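Local coordinates for putative uncharacterized protein (PDB 5T8V), which probably acts as a cohesin loader that binds chromatin, the chain being the C-terminal HEAT-repeat fragment of the SCC2 protein, at residues I163-R174 with A227-A237. Sequence-based numbering, arbitrary orientation.
Sequences IDGIIMPLAELR and AASQLLFIETA
Leu231 reaches three side chains of the segment 163-174 with its two methyl branches. CD1 meets Ile163 CD1 at 3.7 Å, while CD2 turns to Ile167 CG2, also 3.7 Å away, and more loosely to the sulfur of Met168. Ile163 extends past Leu231, its CD1 ending 3.6 Å from Ala227 CB. Further along, Ile234 sets CG1 anti to its backbone N (chi1 -179°), which carries that branch onto the methyl of Ala171, CG1 to CB 3.5 Å. Met168, bent at both chi2 and chi3, slants across Ile234 with its sulfur beside CB and brings CE near the side-chain amide of Gln230.

The axes of helices 163-172 and 227-232 lie 11° apart and run in the same direction, 11.1 Å from each other, a parallel pair consistent with helices stacked side by side in one layer of the HEAT-repeat alpha-solenoid, helices 180-187 and 190-213 intervening in sequence. Ile234, in the non-helical chain that follows, continues the apolar contact; Phe250 and Phe253 of helix 247-267 touch the same apolar cluster.

At the polar edge Arg174 turns back, through its bend at chi2, toward the C-terminal end of the preceding helix. Its NH1 donates to Ala171 O (2.6 Å) and to Leu173 O, and NH2 crosses to Glu235 O (3.2 Å, 167° at the hydrogen). All three oxygens lie close to the guanidinium plane, evidence that the bonds fix its rotation, and Ala237 CB sits over one face. One guanidinium thus links the Ala171 and Glu235 carbonyls across the two segments. Alongside, Glu172 CG runs beside CB of the poorly ordered Glu235.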
# COMPACT_ATOMS: atom_id res chain seq x y z
N ILE A 163 -46.60 -23.72 -16.40
CA ILE A 163 -45.23 -23.24 -16.31
C ILE A 163 -44.32 -24.03 -17.24
O ILE A 163 -43.53 -23.45 -18.00
CB ILE A 163 -44.74 -23.30 -14.85
CG1 ILE A 163 -45.55 -22.33 -13.99
CG2 ILE A 163 -43.25 -22.97 -14.75
CD1 ILE A 163 -45.39 -22.53 -12.51
N ASP A 164 -44.43 -25.36 -17.22
CA ASP A 164 -43.55 -26.18 -18.04
C ASP A 164 -43.86 -26.05 -19.52
O ASP A 164 -42.95 -26.04 -20.36
CB ASP A 164 -43.66 -27.65 -17.62
CG ASP A 164 -42.95 -27.94 -16.31
OD1 ASP A 164 -41.98 -27.23 -15.98
OD2 ASP A 164 -43.37 -28.89 -15.61
N GLY A 165 -45.14 -25.93 -19.87
CA GLY A 165 -45.56 -26.11 -21.25
C GLY A 165 -45.85 -24.85 -22.05
O GLY A 165 -45.96 -24.92 -23.27
N ILE A 166 -45.97 -23.70 -21.39
CA ILE A 166 -46.36 -22.48 -22.09
C ILE A 166 -45.50 -21.30 -21.64
O ILE A 166 -44.80 -20.68 -22.45
CB ILE A 166 -47.85 -22.19 -21.88
CG1 ILE A 166 -48.68 -23.34 -22.46
CG2 ILE A 166 -48.24 -20.86 -22.52
CD1 ILE A 166 -50.19 -23.15 -22.40
N ILE A 167 -45.55 -20.97 -20.35
CA ILE A 167 -44.92 -19.74 -19.86
C ILE A 167 -43.43 -19.76 -20.14
O ILE A 167 -42.89 -18.85 -20.79
CB ILE A 167 -45.21 -19.56 -18.36
CG1 ILE A 167 -46.72 -19.52 -18.11
CG2 ILE A 167 -44.58 -18.27 -17.85
CD1 ILE A 167 -47.11 -19.69 -16.66
N MET A 168 -42.73 -20.79 -19.67
CA MET A 168 -41.29 -20.86 -19.86
C MET A 168 -40.90 -20.96 -21.32
O MET A 168 -40.09 -20.14 -21.79
CB MET A 168 -40.72 -22.03 -19.04
CG MET A 168 -41.01 -21.95 -17.54
SD MET A 168 -40.16 -20.58 -16.71
CE MET A 168 -38.45 -21.09 -16.84
N PRO A 169 -41.42 -21.92 -22.11
CA PRO A 169 -41.01 -21.98 -23.52
C PRO A 169 -41.35 -20.73 -24.31
O PRO A 169 -40.64 -20.39 -25.26
CB PRO A 169 -41.76 -23.21 -24.05
CG PRO A 169 -42.86 -23.46 -23.08
CD PRO A 169 -42.35 -23.00 -21.75
N LEU A 170 -42.43 -20.02 -23.95
CA LEU A 170 -42.74 -18.77 -24.64
C LEU A 170 -41.75 -17.68 -24.27
O LEU A 170 -41.30 -16.92 -25.14
CB LEU A 170 -44.17 -18.33 -24.31
CG LEU A 170 -45.28 -18.96 -25.15
CD1 LEU A 170 -46.64 -18.62 -24.57
CD2 LEU A 170 -45.20 -18.49 -26.59
N ALA A 171 -41.40 -17.58 -22.99
CA ALA A 171 -40.41 -16.59 -22.58
C ALA A 171 -39.06 -16.86 -23.24
O ALA A 171 -38.37 -15.93 -23.65
CB ALA A 171 -40.27 -16.59 -21.06
N GLU A 172 -38.68 -18.13 -23.35
CA GLU A 172 -37.36 -18.48 -23.87
C GLU A 172 -37.29 -18.47 -25.39
O GLU A 172 -36.18 -18.42 -25.94
CB GLU A 172 -36.95 -19.87 -23.36
CG GLU A 172 -36.85 -19.96 -21.84
CD GLU A 172 -36.28 -21.29 -21.38
OE1 GLU A 172 -35.87 -22.10 -22.24
OE2 GLU A 172 -36.23 -21.52 -20.15
N LEU A 173 -38.43 -18.52 -26.08
CA LEU A 173 -38.42 -18.64 -27.53
C LEU A 173 -37.83 -17.39 -28.17
O LEU A 173 -38.24 -16.27 -27.85
CB LEU A 173 -39.83 -18.88 -28.05
CG LEU A 173 -39.91 -19.26 -29.53
CD1 LEU A 173 -39.44 -20.69 -29.74
CD2 LEU A 173 -41.32 -19.07 -30.06
N ARG A 174 -36.89 -17.59 -29.09
CA ARG A 174 -36.23 -16.50 -29.80
C ARG A 174 -36.46 -16.65 -31.30
O ARG A 174 -37.03 -17.63 -31.77
CB ARG A 174 -34.73 -16.48 -29.49
CG ARG A 174 -34.41 -16.24 -28.02
CD ARG A 174 -34.82 -14.84 -27.57
NE ARG A 174 -34.56 -14.63 -26.15
CZ ARG A 174 -35.41 -14.93 -25.17
NH1 ARG A 174 -36.59 -15.46 -25.45
NH2 ARG A 174 -35.07 -14.70 -23.91
N ALA A 227 -42.47 -25.05 -8.31
CA ALA A 227 -42.96 -24.36 -9.49
C ALA A 227 -42.60 -22.88 -9.46
O ALA A 227 -42.09 -22.33 -10.44
CB ALA A 227 -44.47 -24.54 -9.61
N ALA A 228 -42.86 -22.21 -8.33
CA ALA A 228 -42.49 -20.81 -8.19
C ALA A 228 -40.98 -20.64 -8.32
O ALA A 228 -40.51 -19.71 -8.99
CB ALA A 228 -42.98 -20.27 -6.85
N SER A 229 -40.21 -21.52 -7.67
CA SER A 229 -38.76 -21.48 -7.83
C SER A 229 -38.38 -21.55 -9.30
O SER A 229 -37.43 -20.88 -9.74
CB SER A 229 -38.12 -22.63 -7.06
OG SER A 229 -36.73 -22.71 -7.32
N GLN A 230 -39.11 -22.34 -10.09
CA GLN A 230 -38.82 -22.42 -11.52
C GLN A 230 -39.16 -21.11 -12.23
O GLN A 230 -38.37 -20.60 -13.03
CB GLN A 230 -39.57 -23.59 -12.15
CG GLN A 230 -39.29 -23.80 -13.63
CD GLN A 230 -37.81 -23.92 -13.94
OE1 GLN A 230 -37.27 -25.03 -14.03
NE2 GLN A 230 -37.13 -22.79 -14.11
N LEU A 231 -40.34 -20.55 -11.94
CA LEU A 231 -40.73 -19.28 -12.55
C LEU A 231 -39.79 -18.15 -12.17
O LEU A 231 -39.72 -17.15 -12.90
CB LEU A 231 -42.15 -18.90 -12.13
CG LEU A 231 -43.31 -19.35 -13.02
CD1 LEU A 231 -44.62 -18.88 -12.40
CD2 LEU A 231 -43.17 -18.80 -14.43
N LEU A 232 -39.07 -18.27 -11.05
CA LEU A 232 -38.20 -17.19 -10.61
C LEU A 232 -37.10 -16.92 -11.62
O LEU A 232 -36.73 -15.76 -11.86
CB LEU A 232 -37.61 -17.55 -9.24
CG LEU A 232 -36.73 -16.51 -8.55
CD1 LEU A 232 -37.55 -15.29 -8.14
CD2 LEU A 232 -36.05 -17.14 -7.35
N PHE A 233 -36.56 -17.97 -12.24
CA PHE A 233 -35.47 -17.86 -13.20
C PHE A 233 -35.97 -17.88 -14.64
O PHE A 233 -35.27 -18.35 -15.54
CB PHE A 233 -34.46 -18.98 -12.98
CG PHE A 233 -33.96 -19.06 -11.56
CD1 PHE A 233 -32.89 -18.29 -11.15
CD2 PHE A 233 -34.57 -19.90 -10.65
CE1 PHE A 233 -32.43 -18.35 -9.84
CE2 PHE A 233 -34.11 -19.98 -9.34
CZ PHE A 233 -33.04 -19.20 -8.94
N ILE A 234 -37.19 -17.39 -14.87
CA ILE A 234 -37.72 -17.28 -16.22
C ILE A 234 -36.79 -16.39 -17.05
O ILE A 234 -36.25 -15.39 -16.56
CB ILE A 234 -39.15 -16.72 -16.18
CG1 ILE A 234 -39.73 -16.62 -17.59
CG2 ILE A 234 -39.18 -15.36 -15.49
CD1 ILE A 234 -41.21 -16.30 -17.61
N GLU A 235 -36.60 -16.76 -18.32
CA GLU A 235 -35.67 -16.05 -19.19
C GLU A 235 -36.44 -15.07 -20.06
O GLU A 235 -36.73 -15.31 -21.24
CB GLU A 235 -34.86 -17.03 -20.04
CG GLU A 235 -33.50 -17.34 -19.46
CD GLU A 235 -32.52 -17.82 -20.51
OE1 GLU A 235 -32.87 -18.74 -21.29
OE2 GLU A 235 -31.40 -17.27 -20.58
N THR A 236 -36.77 -13.93 -19.47
CA THR A 236 -37.26 -12.80 -20.23
C THR A 236 -36.23 -12.40 -21.28
O THR A 236 -35.02 -12.55 -21.08
CB THR A 236 -37.56 -11.62 -19.30
OG1 THR A 236 -38.61 -11.98 -18.39
CG2 THR A 236 -37.98 -10.39 -20.08
N ALA A 237 -36.71 -11.89 -22.41
CA ALA A 237 -35.82 -11.48 -23.48
C ALA A 237 -35.15 -10.15 -23.14
O ALA A 237 -35.63 -9.37 -22.30
CB ALA A 237 -36.59 -11.35 -24.80